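Local coordinates for Sn-glycerol-3-phosphate ABC transporter substrate-binding protein UspB (Mycobacterium tuberculosis, PDB 4MFI), which probably captures glycerophosphocholine outside the cell membrane and delivers it to an ABC transporter for import, at residues Val386-Gly398 with Ile416-Ile428. Residues are numbered along the deposited sequence; the frame is centred on the assembly and turned at random.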
ATOM      1  N   VAL A 386      -7.293   1.687  -7.759  1.00  4.27           N
ATOM      2  CA  VAL A 386      -6.374   2.829  -7.666  1.00  5.04           C
ATOM      3  C   VAL A 386      -6.497   3.927  -8.720  1.00  4.65           C
ATOM      4  O   VAL A 386      -6.040   5.046  -8.480  1.00  6.19           O
ATOM      5  CB  VAL A 386      -4.888   2.378  -7.598  1.00  5.28           C
ATOM      6  CG1 VAL A 386      -4.597   1.685  -6.260  1.00  7.44           C
ATOM      7  CG2 VAL A 386      -4.513   1.496  -8.805  1.00  5.85           C
ATOM      8  N   PHE A 387      -7.088   3.619  -9.874  1.00  4.04           N
ATOM      9  CA  PHE A 387      -7.202   4.603 -10.966  1.00  4.56           C
ATOM     10  C   PHE A 387      -8.630   5.085 -11.190  1.00  4.87           C
ATOM     11  O   PHE A 387      -8.853   6.097 -11.851  1.00  6.86           O
ATOM     12  CB  PHE A 387      -6.703   4.017 -12.291  1.00  4.73           C
ATOM     13  CG  PHE A 387      -5.220   3.719 -12.338  1.00  6.62           C
ATOM     14  CD1 PHE A 387      -4.353   4.130 -11.326  1.00  6.55           C
ATOM     15  CD2 PHE A 387      -4.693   3.038 -13.426  1.00  7.50           C
ATOM     16  CE1 PHE A 387      -2.987   3.853 -11.397  1.00  6.81           C
ATOM     17  CE2 PHE A 387      -3.332   2.771 -13.507  1.00  9.58           C
ATOM     18  CZ  PHE A 387      -2.479   3.176 -12.486  1.00  9.61           C
ATOM     19  N   LEU A 388      -9.594   4.343 -10.668  1.00  5.03           N
ATOM     20  CA  LEU A 388     -11.005   4.634 -10.886  1.00  5.05           C
ATOM     21  C   LEU A 388     -11.484   5.409  -9.663  1.00  5.43           C
ATOM     22  O   LEU A 388     -11.370   4.917  -8.540  1.00  6.60           O
ATOM     23  CB  LEU A 388     -11.760   3.311 -11.035  1.00  6.09           C
ATOM     24  CG  LEU A 388     -13.199   3.299 -11.560  1.00  4.93           C
ATOM     25  CD1 LEU A 388     -13.567   1.889 -11.996  1.00  5.91           C
ATOM     26  CD2 LEU A 388     -14.196   3.828 -10.523  1.00  6.43           C
ATOM     27  N   PRO A 389     -12.012   6.626  -9.869  1.00  5.21           N
ATOM     28  CA  PRO A 389     -12.376   7.502  -8.749  1.00  6.32           C
ATOM     29  C   PRO A 389     -13.293   6.832  -7.739  1.00  6.57           C
ATOM     30  O   PRO A 389     -14.350   6.318  -8.112  1.00  7.32           O
ATOM     31  CB  PRO A 389     -13.109   8.662  -9.437  1.00  6.87           C
ATOM     32  CG  PRO A 389     -12.498   8.726 -10.789  1.00  7.13           C
ATOM     33  CD  PRO A 389     -12.229   7.280 -11.172  1.00  6.30           C
ATOM     34  N   GLY A 390     -12.866   6.827  -6.479  1.00  6.43           N
ATOM     35  CA  GLY A 390     -13.603   6.194  -5.399  1.00  6.77           C
ATOM     36  C   GLY A 390     -13.697   4.673  -5.425  1.00  6.23           C
ATOM     37  O   GLY A 390     -14.406   4.093  -4.604  1.00  7.75           O
ATOM     38  N   GLY A 391     -12.991   4.016  -6.342  1.00  6.30           N
ATOM     39  CA  GLY A 391     -13.129   2.577  -6.480  1.00  5.85           C
ATOM     40  C   GLY A 391     -12.790   1.819  -5.205  1.00  4.71           C
ATOM     41  O   GLY A 391     -13.457   0.836  -4.841  1.00  5.75           O
ATOM     42  N   ASP A 392     -11.744   2.267  -4.520  1.00  5.59           N
ATOM     43  CA  ASP A 392     -11.394   1.677  -3.236  1.00  5.89           C
ATOM     44  C   ASP A 392     -12.540   1.750  -2.238  1.00  5.47           C
ATOM     45  O   ASP A 392     -12.832   0.774  -1.552  1.00  5.80           O
ATOM     46  CB  ASP A 392     -10.145   2.341  -2.652  1.00  7.61           C
ATOM     47  CG  ASP A 392     -10.330   3.820  -2.382  1.00  8.75           C
ATOM     48  OD1 ASP A 392     -10.868   4.527  -3.262  1.00  8.82           O
ATOM     49  OD2 ASP A 392      -9.944   4.281  -1.282  1.00 10.53           O
ATOM     50  N   ARG A 393     -13.207   2.900  -2.178  1.00  4.84           N
ATOM     51  CA  ARG A 393     -14.255   3.118  -1.190  1.00  4.23           C
ATOM     52  C   ARG A 393     -15.542   2.372  -1.546  1.00  4.05           C
ATOM     53  O   ARG A 393     -16.226   1.825  -0.672  1.00  6.13           O
ATOM     54  CB  ARG A 393     -14.534   4.617  -1.044  1.00  5.33           C
ATOM     55  CG  ARG A 393     -13.300   5.468  -0.686  1.00  7.18           C
ATOM     56  CD  ARG A 393     -12.667   5.082   0.644  1.00  9.91           C
ATOM     57  NE  ARG A 393     -13.648   5.026   1.729  1.00 11.76           N
ATOM     58  CZ  ARG A 393     -13.340   4.807   3.005  1.00 17.23           C
ATOM     59  NH1 ARG A 393     -12.072   4.640   3.365  1.00 18.14           N
ATOM     60  NH2 ARG A 393     -14.297   4.757   3.923  1.00 19.38           N
ATOM     61  N   ILE A 394     -15.872   2.365  -2.831  1.00  5.35           N
ATOM     62  CA  ILE A 394     -17.083   1.699  -3.302  1.00  5.14           C
ATOM     63  C   ILE A 394     -16.948   0.174  -3.190  1.00  5.60           C
ATOM     64  O   ILE A 394     -17.857  -0.510  -2.711  1.00  6.40           O
ATOM     65  CB  ILE A 394     -17.410   2.129  -4.750  1.00  6.03           C
ATOM     66  CG1 ILE A 394     -17.730   3.630  -4.786  1.00  7.49           C
ATOM     67  CG2 ILE A 394     -18.548   1.299  -5.328  1.00  8.96           C
ATOM     68  CD1 ILE A 394     -17.809   4.211  -6.191  1.00 10.33           C
ATOM     69  N   ILE A 395     -15.808  -0.368  -3.608  1.00  4.17           N
ATOM     70  CA  ILE A 395     -15.568  -1.801  -3.432  1.00  4.66           C
ATOM     71  C   ILE A 395     -15.543  -2.181  -1.945  1.00  4.88           C
ATOM     72  O   ILE A 395     -16.135  -3.190  -1.543  1.00  5.83           O
ATOM     73  CB  ILE A 395     -14.278  -2.244  -4.150  1.00  4.58           C
ATOM     74  CG1 ILE A 395     -14.451  -2.079  -5.668  1.00  6.08           C
ATOM     75  CG2 ILE A 395     -13.933  -3.687  -3.803  1.00  6.90           C
ATOM     76  CD1 ILE A 395     -13.155  -2.199  -6.475  1.00  7.41           C
ATOM     77  N   SER A 396     -14.880  -1.371  -1.123  1.00  4.96           N
ATOM     78  CA  SER A 396     -14.849  -1.636   0.313  1.00  5.25           C
ATOM     79  C   SER A 396     -16.238  -1.640   0.923  1.00  5.60           C
ATOM     80  O   SER A 396     -16.530  -2.482   1.775  1.00  6.61           O
ATOM     81  CB  SER A 396     -13.983  -0.625   1.057  1.00  6.54           C
ATOM     82  OG  SER A 396     -12.611  -0.893   0.861  1.00  6.33           O
ATOM     83  N   ALA A 397     -17.087  -0.696   0.518  1.00  5.32           N
ATOM     84  CA  ALA A 397     -18.436  -0.651   1.068  1.00  6.49           C
ATOM     85  C   ALA A 397     -19.203  -1.919   0.719  1.00  6.52           C
ATOM     86  O   ALA A 397     -19.951  -2.446   1.541  1.00  8.17           O
ATOM     87  CB  ALA A 397     -19.181   0.585   0.571  1.00  8.13           C
ATOM     88  N   GLY A 398     -19.002  -2.427  -0.495  1.00  6.55           N
ATOM     89  CA  GLY A 398     -19.656  -3.656  -0.905  1.00  7.84           C
ATOM     90  C   GLY A 398     -19.171  -4.859  -0.116  1.00  6.20           C
ATOM     91  O   GLY A 398     -19.969  -5.679   0.340  1.00  7.42           O
ATOM     92  N   ILE A 416     -22.123  -3.060  -7.861  1.00  6.95           N
ATOM     93  CA  ILE A 416     -20.900  -2.277  -7.780  1.00  7.91           C
ATOM     94  C   ILE A 416     -20.259  -2.128  -9.149  1.00  7.04           C
ATOM     95  O   ILE A 416     -19.835  -1.028  -9.518  1.00  7.73           O
ATOM     96  CB  ILE A 416     -19.919  -2.879  -6.780  1.00 10.36           C
ATOM     97  CG1 ILE A 416     -20.438  -2.644  -5.365  1.00 13.52           C
ATOM     98  CG2 ILE A 416     -18.531  -2.281  -6.954  1.00 11.62           C
ATOM     99  CD1 ILE A 416     -19.681  -3.411  -4.337  1.00 15.94           C
ATOM    100  N   GLN A 417     -20.202  -3.216  -9.919  1.00  5.49           N
ATOM    101  CA  GLN A 417     -19.595  -3.128 -11.248  1.00  5.53           C
ATOM    102  C   GLN A 417     -20.323  -2.127 -12.148  1.00  5.94           C
ATOM    103  O   GLN A 417     -19.683  -1.373 -12.881  1.00  6.38           O
ATOM    104  CB  GLN A 417     -19.482  -4.501 -11.927  1.00  6.24           C
ATOM    105  CG  GLN A 417     -18.813  -4.408 -13.297  1.00  6.63           C
ATOM    106  CD  GLN A 417     -18.179  -5.706 -13.766  1.00  7.89           C
ATOM    107  OE1 GLN A 417     -17.611  -6.454 -12.981  1.00 10.05           O
ATOM    108  NE2 GLN A 417     -18.239  -5.953 -15.066  1.00 11.68           N
ATOM    109  N   LYS A 418     -21.652  -2.104 -12.088  1.00  6.00           N
ATOM    110  CA  LYS A 418     -22.415  -1.138 -12.878  1.00  6.16           C
ATOM    111  C   LYS A 418     -22.086   0.298 -12.473  1.00  5.76           C
ATOM    112  O   LYS A 418     -21.899   1.173 -13.327  1.00  7.92           O
ATOM    113  CB  LYS A 418     -23.920  -1.395 -12.742  1.00  8.46           C
ATOM    114  CG  LYS A 418     -24.396  -2.660 -13.434  1.00 12.43           C
ATOM    115  CD  LYS A 418     -25.870  -2.933 -13.155  1.00 17.30           C
ATOM    116  CE  LYS A 418     -26.431  -3.985 -14.106  1.00 23.08           C
ATOM    117  NZ  LYS A 418     -25.617  -5.228 -14.150  1.00 30.34           N
ATOM    118  N   ARG A 419     -21.996   0.544 -11.171  1.00  5.69           N
ATOM    119  CA  ARG A 419     -21.664   1.882 -10.681  1.00  5.37           C
ATOM    120  C   ARG A 419     -20.251   2.295 -11.064  1.00  5.04           C
ATOM    121  O   ARG A 419     -20.015   3.437 -11.472  1.00  6.90           O
ATOM    122  CB  ARG A 419     -21.872   1.962  -9.166  1.00  7.32           C
ATOM    123  CG  ARG A 419     -23.365   1.908  -8.813  1.00  8.96           C
ATOM    124  CD  ARG A 419     -23.619   1.608  -7.373  1.00 11.57           C
ATOM    125  NE  ARG A 419     -22.980   2.572  -6.494  1.00 14.97           N
ATOM    126  CZ  ARG A 419     -22.434   2.250  -5.329  1.00 21.36           C
ATOM    127  NH1 ARG A 419     -21.869   3.183  -4.586  1.00 23.75           N
ATOM    128  NH2 ARG A 419     -22.443   0.985  -4.915  1.00 24.23           N
ATOM    129  N   LEU A 420     -19.315   1.367 -10.926  1.00  5.59           N
ATOM    130  CA  LEU A 420     -17.923   1.632 -11.282  1.00  5.95           C
ATOM    131  C   LEU A 420     -17.763   1.886 -12.780  1.00  5.04           C
ATOM    132  O   LEU A 420     -16.960   2.727 -13.191  1.00  5.78           O
ATOM    133  CB  LEU A 420     -17.024   0.469 -10.855  1.00  5.86           C
ATOM    134  CG  LEU A 420     -16.879   0.219  -9.348  1.00  7.40           C
ATOM    135  CD1 LEU A 420     -15.946  -0.966  -9.115  1.00 10.19           C
ATOM    136  CD2 LEU A 420     -16.374   1.451  -8.620  1.00 11.20           C
ATOM    137  N   GLN A 421     -18.520   1.158 -13.601  1.00  5.06           N
ATOM    138  CA  GLN A 421     -18.440   1.329 -15.050  1.00  5.33           C
ATOM    139  C   GLN A 421     -18.863   2.744 -15.443  1.00  4.69           C
ATOM    140  O   GLN A 421     -18.204   3.398 -16.256  1.00  5.79           O
ATOM    141  CB  GLN A 421     -19.321   0.303 -15.769  1.00  5.78           C
ATOM    142  CG  GLN A 421     -19.099   0.290 -17.275  1.00  5.44           C
ATOM    143  CD  GLN A 421     -17.758  -0.294 -17.633  1.00  7.03           C
ATOM    144  OE1 GLN A 421     -17.464  -1.438 -17.290  1.00  9.18           O
ATOM    145  NE2 GLN A 421     -16.930   0.487 -18.325  1.00  8.71           N
ATOM    146  N   VAL A 422     -19.960   3.216 -14.855  1.00  5.10           N
ATOM    147  CA  VAL A 422     -20.442   4.566 -15.122  1.00  5.99           C
ATOM    148  C   VAL A 422     -19.400   5.613 -14.718  1.00  4.17           C
ATOM    149  O   VAL A 422     -19.104   6.531 -15.485  1.00  6.40           O
ATOM    150  CB  VAL A 422     -21.790   4.819 -14.422  1.00  6.62           C
ATOM    151  CG1 VAL A 422     -22.158   6.293 -14.463  1.00  8.59           C
ATOM    152  CG2 VAL A 422     -22.880   3.989 -15.074  1.00  9.93           C
ATOM    153  N   ILE A 423     -18.816   5.457 -13.532  1.00  4.61           N
ATOM    154  CA  ILE A 423     -17.811   6.415 -13.065  1.00  4.62           C
ATOM    155  C   ILE A 423     -16.563   6.387 -13.954  1.00  5.23           C
ATOM    156  O   ILE A 423     -16.043   7.430 -14.345  1.00  5.49           O
ATOM    157  CB  ILE A 423     -17.435   6.161 -11.588  1.00  5.10           C
ATOM    158  CG1 ILE A 423     -18.616   6.523 -10.678  1.00  5.41           C
ATOM    159  CG2 ILE A 423     -16.197   6.982 -11.184  1.00  8.26           C
ATOM    160  CD1 ILE A 423     -18.478   6.004  -9.264  1.00  7.55           C
ATOM    161  N   LEU A 424     -16.093   5.189 -14.277  1.00  3.84           N
ATOM    162  CA  LEU A 424     -14.921   5.038 -15.130  1.00  4.67           C
ATOM    163  C   LEU A 424     -15.129   5.706 -16.491  1.00  5.78           C
ATOM    164  O   LEU A 424     -14.280   6.470 -16.960  1.00  5.86           O
ATOM    165  CB  LEU A 424     -14.622   3.550 -15.330  1.00  5.73           C
ATOM    166  CG  LEU A 424     -13.343   3.235 -16.101  1.00  7.31           C
ATOM    167  CD1 LEU A 424     -12.116   3.669 -15.292  1.00  8.29           C
ATOM    168  CD2 LEU A 424     -13.294   1.748 -16.426  1.00  8.14           C
ATOM    169  N   ASP A 425     -16.266   5.427 -17.123  1.00  5.04           N
ATOM    170  CA  ASP A 425     -16.535   5.965 -18.454  1.00  6.14           C
ATOM    171  C   ASP A 425     -16.763   7.478 -18.446  1.00  6.47           C
ATOM    172  O   ASP A 425     -16.479   8.157 -19.442  1.00  9.69           O
ATOM    173  CB  ASP A 425     -17.722   5.247 -19.101  1.00  8.19           C
ATOM    174  CG  ASP A 425     -17.430   3.793 -19.402  1.00 10.91           C
ATOM    175  OD1 ASP A 425     -16.237   3.434 -19.477  1.00 11.68           O
ATOM    176  OD2 ASP A 425     -18.389   3.009 -19.560  1.00 13.69           O
ATOM    177  N   ARG A 426     -17.259   8.017 -17.334  1.00  6.38           N
ATOM    178  CA  ARG A 426     -17.517   9.450 -17.290  1.00  8.07           C
ATOM    179  C   ARG A 426     -16.312  10.281 -16.848  1.00  8.15           C
ATOM    180  O   ARG A 426     -16.156  11.421 -17.295  1.00 10.80           O
ATOM    181  CB  ARG A 426     -18.776   9.780 -16.473  1.00 15.13           C
ATOM    182  CG  ARG A 426     -18.578   9.969 -14.999  1.00 19.35           C
ATOM    183  CD  ARG A 426     -19.914  10.268 -14.306  1.00 19.02           C
ATOM    184  NE  ARG A 426     -20.702  11.335 -14.936  1.00 20.54           N
ATOM    185  CZ  ARG A 426     -20.483  12.639 -14.775  1.00 21.64           C
ATOM    186  NH1 ARG A 426     -19.470  13.071 -14.034  1.00 23.27           N
ATOM    187  NH2 ARG A 426     -21.263  13.525 -15.371  1.00 24.38           N
ATOM    188  N   GLN A 427     -15.454   9.706 -16.001  1.00  6.17           N
ATOM    189  CA  GLN A 427     -14.340  10.461 -15.406  1.00  6.14           C
ATOM    190  C   GLN A 427     -12.980  10.202 -16.031  1.00  6.21           C
ATOM    191  O   GLN A 427     -12.125  11.089 -16.038  1.00  9.97           O
ATOM    192  CB  GLN A 427     -14.216  10.176 -13.905  1.00  6.13           C
ATOM    193  CG  GLN A 427     -15.446  10.501 -13.083  1.00  7.39           C
ATOM    194  CD  GLN A 427     -15.873  11.943 -13.214  1.00  9.53           C
ATOM    195  OE1 GLN A 427     -16.874  12.245 -13.858  1.00 13.24           O
ATOM    196  NE2 GLN A 427     -15.120  12.845 -12.591  1.00 12.14           N
ATOM    197  N   ILE A 428     -12.773   8.992 -16.542  1.00  5.06           N
ATOM    198  CA  ILE A 428     -11.431   8.559 -16.916  1.00  4.82           C
ATOM    199  C   ILE A 428     -11.270   8.319 -18.403  1.00  6.40           C
ATOM    200  O   ILE A 428     -10.353   8.856 -19.025  1.00  7.31           O
ATOM    201  CB  ILE A 428     -11.024   7.264 -16.174  1.00  4.55           C
ATOM    202  CG1 ILE A 428     -11.125   7.465 -14.657  1.00  5.56           C
ATOM    203  CG2 ILE A 428      -9.623   6.810 -16.598  1.00  6.50           C
ATOM    204  CD1 ILE A 428     -10.299   8.626 -14.118  1.00  6.89           C
TER
HETATM  205  O   HOH W   1     -20.718  -0.140  -2.658  1.00 13.86           O
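Ile394 and Leu420 meet where helix segments 391-398 and 416-427 run antiparallel, their axes 10.5 Å apart at closest and 170° between directions. Ile394 is a knob in a hole formed by Ile416, Arg419, Leu420 and Ile423; its CD1 meets Ile423 CD1 tip to tip at 3.6 Å, while the Ile394 side chain lies alongside that of Leu420, the two pointing opposite ways. With CG1 beside the backbone N (chi1 -64°) and the chain extended beyond it, CD1 reaches that meeting, leaving CG2 for Ile416 CG2 and one face of the Arg419 guanidinium. In plane at the edge of that group, a water accepts from Arg419 NH2 (3.1 Å) and donates to Ile394 O, tying it to the helix backbone. Glycine suits position 398, where Ile416 CD1 lies 3.4 Å from Gly398 CA and leaves no room for a side chain. The two helices form an antiparallel hairpin near the C-terminus of this periplasmic-binding-protein fold, and Leu227 touches both Leu388 and Leu420. A type II turn from Leu388 to Gly391 leads into the first helix; Gly390, its third residue and the N-cap, has a positive phi (68°) that glycine, lacking a side chain, adopts easily. At the start of this turn Leu388 crosses Leu420, Ile423 and Leu424 at about right angles. The rigid ring of Pro389 turns CD to Ile428 CG1 (3.7 Å) and CG to Gln427 CB.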